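Local coordinates for protein galactose-binding lectin (Enterobacter cloacae subsp. cloacae, PDB 6YF6) that binds a fucoside through a calcium ion and probably galactose-type sugars as well, the chain here being the C-terminal domain of a longer protein, at residues E65-I76 / D134-G144. Numbering follows the deposited sequence.
Sequences EYTWTVKIARII and DFRIKELKIKG. With CA (calcium ion), chain D; SFU (methyl 1-seleno-alpha-L-fucopyranoside), chain C; PO4 (phosphate ion), chain F.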
loop_
_atom_site.group_PDB
_atom_site.type_symbol
_atom_site.label_atom_id
_atom_site.label_comp_id
_atom_site.label_asym_id
_atom_site.label_seq_id
_atom_site.Cartn_x
_atom_site.Cartn_y
_atom_site.Cartn_z
ATOM N N GLU A 65 -1.519 -18.851 -13.825
ATOM C CA GLU A 65 -2.301 -18.467 -12.657
ATOM C C GLU A 65 -1.917 -17.051 -12.252
ATOM O O GLU A 65 -0.735 -16.757 -12.045
ATOM C CB GLU A 65 -2.072 -19.436 -11.499
ATOM C CG GLU A 65 -3.001 -19.199 -10.316
ATOM C CD GLU A 65 -2.809 -20.216 -9.209
ATOM O OE1 GLU A 65 -1.646 -20.488 -8.841
ATOM O OE2 GLU A 65 -3.824 -20.745 -8.708
ATOM N N TYR A 66 -2.912 -16.176 -12.156
ATOM C CA TYR A 66 -2.699 -14.779 -11.814
ATOM C C TYR A 66 -3.248 -14.503 -10.421
ATOM O O TYR A 66 -4.232 -15.113 -9.993
ATOM C CB TYR A 66 -3.360 -13.859 -12.848
ATOM C CG TYR A 66 -2.756 -13.996 -14.231
ATOM C CD1 TYR A 66 -3.194 -14.981 -15.106
ATOM C CD2 TYR A 66 -1.739 -13.151 -14.655
ATOM C CE1 TYR A 66 -2.642 -15.117 -16.367
ATOM C CE2 TYR A 66 -1.178 -13.279 -15.915
ATOM C CZ TYR A 66 -1.636 -14.262 -16.768
ATOM O OH TYR A 66 -1.083 -14.402 -18.024
ATOM N N THR A 67 -2.594 -13.583 -9.716
ATOM C CA THR A 67 -2.922 -13.248 -8.335
ATOM C C THR A 67 -3.505 -11.842 -8.305
ATOM O O THR A 67 -2.824 -10.875 -8.663
ATOM C CB THR A 67 -1.684 -13.347 -7.443
ATOM O OG1 THR A 67 -1.211 -14.701 -7.431
ATOM C CG2 THR A 67 -1.998 -12.911 -6.017
ATOM N N TRP A 68 -4.759 -11.733 -7.885
ATOM C CA TRP A 68 -5.480 -10.467 -7.859
ATOM C C TRP A 68 -5.604 -10.008 -6.412
ATOM O O TRP A 68 -6.192 -10.713 -5.584
ATOM C CB TRP A 68 -6.852 -10.635 -8.513
ATOM C CG TRP A 68 -7.714 -9.409 -8.526
ATOM C CD1 TRP A 68 -7.332 -8.127 -8.253
ATOM C CD2 TRP A 68 -9.111 -9.354 -8.836
ATOM N NE1 TRP A 68 -8.409 -7.278 -8.368
ATOM C CE2 TRP A 68 -9.513 -8.007 -8.726
ATOM C CE3 TRP A 68 -10.063 -10.314 -9.193
ATOM C CZ2 TRP A 68 -10.823 -7.597 -8.959
ATOM C CZ3 TRP A 68 -11.367 -9.902 -9.427
ATOM C CH2 TRP A 68 -11.733 -8.558 -9.309
ATOM N N THR A 69 -5.041 -8.839 -6.107
ATOM C CA THR A 69 -5.139 -8.242 -4.781
ATOM C C THR A 69 -5.876 -6.911 -4.868
ATOM O O THR A 69 -5.734 -6.171 -5.847
ATOM C CB THR A 69 -3.753 -8.042 -4.146
ATOM O OG1 THR A 69 -2.903 -7.301 -5.031
ATOM C CG2 THR A 69 -3.116 -9.399 -3.834
ATOM N N VAL A 70 -6.678 -6.631 -3.842
ATOM C CA VAL A 70 -7.496 -5.427 -3.749
ATOM C C VAL A 70 -7.292 -4.857 -2.354
ATOM O O VAL A 70 -7.525 -5.553 -1.359
ATOM C CB VAL A 70 -8.987 -5.712 -3.998
ATOM C CG1 VAL A 70 -9.826 -4.452 -3.748
ATOM C CG2 VAL A 70 -9.203 -6.231 -5.406
ATOM N N LYS A 71 -6.836 -3.612 -2.276
ATOM C CA LYS A 71 -6.658 -2.940 -0.995
ATOM C C LYS A 71 -7.955 -2.218 -0.660
ATOM O O LYS A 71 -8.397 -1.344 -1.414
ATOM C CB LYS A 71 -5.480 -1.974 -1.044
ATOM C CG LYS A 71 -4.138 -2.680 -1.209
ATOM C CD LYS A 71 -2.970 -1.736 -0.964
ATOM C CE LYS A 71 -1.635 -2.415 -1.249
ATOM N NZ LYS A 71 -0.528 -1.432 -1.425
ATOM N N ILE A 72 -8.561 -2.582 0.467
ATOM C CA ILE A 72 -9.939 -2.214 0.761
ATOM C C ILE A 72 -10.082 -1.951 2.251
ATOM O O ILE A 72 -9.380 -2.544 3.074
ATOM C CB ILE A 72 -10.901 -3.329 0.296
ATOM C CG1 ILE A 72 -12.354 -2.907 0.480
ATOM C CG2 ILE A 72 -10.630 -4.634 1.048
ATOM C CD1 ILE A 72 -13.310 -3.762 -0.316
ATOM N N ALA A 73 -11.005 -1.051 2.594
ATOM C CA ALA A 73 -11.238 -0.698 3.986
ATOM C C ALA A 73 -12.689 -0.295 4.191
ATOM O O ALA A 73 -13.286 0.374 3.343
ATOM C CB ALA A 73 -10.330 0.452 4.442
ATOM N N ARG A 74 -13.246 -0.698 5.326
ATOM C CA ARG A 74 -14.512 -0.135 5.757
ATOM C C ARG A 74 -14.303 1.311 6.191
ATOM O O ARG A 74 -13.226 1.692 6.660
ATOM C CB ARG A 74 -15.106 -0.941 6.907
ATOM C CG ARG A 74 -16.533 -0.532 7.244
ATOM C CD ARG A 74 -17.009 -1.183 8.520
ATOM N NE ARG A 74 -18.458 -1.091 8.655
ATOM C CZ ARG A 74 -19.150 -1.617 9.659
ATOM N NH1 ARG A 74 -18.526 -2.279 10.626
ATOM N NH2 ARG A 74 -20.468 -1.477 9.697
ATOM N N ILE A 75 -15.340 2.127 6.017
ATOM C CA ILE A 75 -15.349 3.480 6.550
ATOM C C ILE A 75 -16.598 3.661 7.399
ATOM O O ILE A 75 -17.571 2.909 7.288
ATOM C CB ILE A 75 -15.283 4.554 5.445
ATOM C CG1 ILE A 75 -16.444 4.399 4.461
ATOM C CG2 ILE A 75 -13.945 4.467 4.725
ATOM C CD1 ILE A 75 -16.735 5.657 3.657
ATOM N N ILE A 76 -16.546 4.668 8.272
ATOM C CA ILE A 76 -17.665 5.045 9.131
ATOM C C ILE A 76 -17.873 3.982 10.203
ATOM O O ILE A 76 -17.848 4.287 11.402
ATOM C CB ILE A 76 -18.944 5.273 8.303
ATOM C CG1 ILE A 76 -18.681 6.345 7.238
ATOM C CG2 ILE A 76 -20.090 5.675 9.209
ATOM C CD1 ILE A 76 -19.831 6.590 6.288
ATOM N N ASP A 134 -20.497 0.885 3.962
ATOM C CA ASP A 134 -19.672 1.947 3.396
ATOM C C ASP A 134 -18.203 1.543 3.437
ATOM O O ASP A 134 -17.703 1.113 4.481
ATOM C CB ASP A 134 -19.877 3.254 4.167
ATOM C CG ASP A 134 -21.340 3.617 4.314
ATOM O OD1 ASP A 134 -22.011 3.801 3.277
ATOM O OD2 ASP A 134 -21.821 3.714 5.463
ATOM N N PHE A 135 -17.509 1.695 2.311
ATOM C CA PHE A 135 -16.129 1.234 2.222
ATOM C C PHE A 135 -15.436 1.920 1.051
ATOM O O PHE A 135 -16.065 2.606 0.242
ATOM C CB PHE A 135 -16.062 -0.296 2.084
ATOM C CG PHE A 135 -16.880 -0.849 0.944
ATOM C CD1 PHE A 135 -18.255 -0.995 1.062
ATOM C CD2 PHE A 135 -16.269 -1.244 -0.234
ATOM C CE1 PHE A 135 -19.007 -1.512 0.017
ATOM C CE2 PHE A 135 -17.013 -1.760 -1.280
ATOM C CZ PHE A 135 -18.386 -1.893 -1.154
ATOM N N ARG A 136 -14.116 1.734 0.986
ATOM C CA ARG A 136 -13.284 2.322 -0.054
ATOM C C ARG A 136 -12.337 1.269 -0.615
ATOM O O ARG A 136 -11.873 0.383 0.107
ATOM C CB ARG A 136 -12.460 3.515 0.485
ATOM C CG ARG A 136 -13.281 4.742 0.896
ATOM C CD ARG A 136 -12.435 5.734 1.701
ATOM N NE ARG A 136 -13.094 7.025 1.873
ATOM C CZ ARG A 136 -12.697 7.972 2.723
ATOM N NH1 ARG A 136 -11.639 7.784 3.500
ATOM N NH2 ARG A 136 -13.367 9.112 2.801
ATOM N N ILE A 137 -12.049 1.379 -1.911
ATOM C CA ILE A 137 -11.044 0.561 -2.581
ATOM C C ILE A 137 -10.003 1.495 -3.178
ATOM O O ILE A 137 -10.321 2.301 -4.063
ATOM C CB ILE A 137 -11.656 -0.334 -3.670
ATOM C CG1 ILE A 137 -12.506 -1.430 -3.026
ATOM C CG2 ILE A 137 -10.547 -0.932 -4.537
ATOM C CD1 ILE A 137 -13.418 -2.168 -3.996
ATOM N N LYS A 138 -8.757 1.378 -2.714
ATOM C CA LYS A 138 -7.696 2.266 -3.166
ATOM C C LYS A 138 -6.751 1.624 -4.173
ATOM O O LYS A 138 -5.975 2.346 -4.808
ATOM C CB LYS A 138 -6.883 2.785 -1.969
ATOM C CG LYS A 138 -6.039 1.737 -1.251
ATOM C CD LYS A 138 -5.324 2.354 -0.053
ATOM C CE LYS A 138 -4.528 1.320 0.737
ATOM N NZ LYS A 138 -3.781 1.950 1.871
ATOM N N GLU A 139 -6.796 0.307 -4.352
ATOM C CA GLU A 139 -5.877 -0.328 -5.284
ATOM C C GLU A 139 -6.412 -1.684 -5.712
ATOM O O GLU A 139 -6.950 -2.438 -4.897
ATOM C CB GLU A 139 -4.485 -0.481 -4.657
ATOM C CG GLU A 139 -3.493 -1.238 -5.521
ATOM C CD GLU A 139 -2.132 -1.352 -4.866
ATOM O OE1 GLU A 139 -1.649 -2.493 -4.695
ATOM O OE2 GLU A 139 -1.553 -0.300 -4.517
ATOM N N LEU A 140 -6.265 -1.975 -7.003
ATOM C CA LEU A 140 -6.511 -3.301 -7.558
ATOM C C LEU A 140 -5.283 -3.685 -8.367
ATOM O O LEU A 140 -4.869 -2.941 -9.264
ATOM C CB LEU A 140 -7.767 -3.330 -8.431
ATOM C CG LEU A 140 -9.042 -2.736 -7.827
ATOM C CD1 LEU A 140 -9.244 -1.325 -8.350
ATOM C CD2 LEU A 140 -10.267 -3.605 -8.128
ATOM N N LYS A 141 -4.696 -4.833 -8.047
ATOM C CA LYS A 141 -3.450 -5.258 -8.666
ATOM C C LYS A 141 -3.567 -6.715 -9.070
ATOM O O LYS A 141 -4.037 -7.547 -8.286
ATOM C CB LYS A 141 -2.262 -5.069 -7.718
ATOM C CG LYS A 141 -0.905 -5.331 -8.367
ATOM C CD LYS A 141 0.234 -4.921 -7.452
ATOM C CE LYS A 141 0.320 -5.817 -6.224
ATOM N NZ LYS A 141 1.537 -5.532 -5.409
ATOM N N ILE A 142 -3.147 -7.019 -10.292
ATOM C CA ILE A 142 -3.088 -8.383 -10.796
ATOM C C ILE A 142 -1.658 -8.649 -11.243
ATOM O O ILE A 142 -1.110 -7.894 -12.055
ATOM C CB ILE A 142 -4.078 -8.612 -11.950
ATOM C CG1 ILE A 142 -5.517 -8.391 -11.474
ATOM C CG2 ILE A 142 -3.919 -10.030 -12.502
ATOM C CD1 ILE A 142 -6.002 -6.956 -11.610
ATOM N N LYS A 143 -1.060 -9.717 -10.712
ATOM C CA LYS A 143 0.300 -10.116 -11.047
ATOM C C LYS A 143 0.314 -11.570 -11.499
ATOM O O LYS A 143 -0.518 -12.377 -11.076
ATOM C CB LYS A 143 1.258 -9.949 -9.854
ATOM C CG LYS A 143 1.226 -8.586 -9.193
ATOM C CD LYS A 143 2.610 -8.108 -8.788
ATOM C CE LYS A 143 3.398 -9.169 -8.029
ATOM N NZ LYS A 143 4.523 -8.573 -7.257
ATOM N N GLY A 144 1.275 -11.898 -12.357
ATOM C CA GLY A 144 1.388 -13.240 -12.896
ATOM C C GLY A 144 2.766 -13.554 -13.443
ATOM O O GLY A 144 3.617 -12.672 -13.575
ATOM O OXT GLY A 144 3.062 -14.704 -13.766
HETATM CA CA CA D . -24.426 3.516 2.869
HETATM C C1 SFU C . -27.279 5.766 6.280
HETATM C C2 SFU C . -26.959 5.654 4.789
HETATM C C3 SFU C . -25.568 6.222 4.433
HETATM C C4 SFU C . -24.540 5.577 5.354
HETATM C C5 SFU C . -24.938 5.877 6.798
HETATM C C6 SFU C . -23.939 5.226 7.742
HETATM O O2 SFU C . -27.954 6.343 4.053
HETATM O O3 SFU C . -25.234 5.842 3.109
HETATM O O4 SFU C . -24.517 4.166 5.208
HETATM O O5 SFU C . -26.239 5.336 7.116
HETATM C CM SFU C . -27.951 7.556 8.615
HETATM SE SE SFU C . -27.738 7.680 6.712
HETATM P P PO4 F . -1.004 3.295 0.095
HETATM O O1 PO4 F . -1.785 3.851 1.260
HETATM O O2 PO4 F . -0.914 4.334 -0.996
HETATM O O3 PO4 F . -1.696 2.072 -0.455
HETATM O O4 PO4 F . 0.376 2.909 0.568
HETATM O O HOH W 1 -2.903 -4.726 -4.079
HETATM O O HOH W 2 -19.462 0.556 6.485
#
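K71 lies alongside E139 on one face of an antiparallel strand pair. Its CB packs 3.8 Å from CG of K138, CG passes CB of E139, and CD touches CE of K138 and the carboxyl carbon of E139. CE then reaches OE1 of E139, and NZ ends in a loose salt bridge, 3.4 Å from E139 OE2. With CG anti to the carbonyl carbon (chi1 -67°) and the chain extended beyond it, K71 runs beside the extended E139 and brings NZ to its carboxylate. A long lysine suits this partly exposed face because its methylenes pack on K138 and E139 while its amine meets the carboxylate; a water joins E139 OE1 to T69 OG1.

Beside K71 the register slips by one residue at a beta bulge: its N-H bonds to O of E139, but its O accepts N of K138 (3.0 Å). K138 NZ bonds O1 of a phosphate at 2.8 Å, an ion probably from the crystallisation liquor and shared with the second subunit. On the other face W68, V70, I72, I137, L140 and I142 form an apolar patch, which F135 carries on toward the calcium end. There CD1 of I142 lies over the five-membered ring of W68, 4.2 Å from its centroid, while L140 CB sits at the ring edge; such branched aliphatics suit the indole in the core between two sheets.

At the far end D134 OD1 binds calcium at 2.5 Å, alongside I41, T42, S130 and G132, and OD2 lies 2.7 Å from O4 of the fucoside, so one carboxylate meets metal and sugar. The two strands are the central pair of a four-stranded antiparallel sheet, flanked by 29-40 and 106-113; W68, L140 and I142 pack on strand 118-125 of the facing sheet, and L140-K143 pair with a strand of the second subunit.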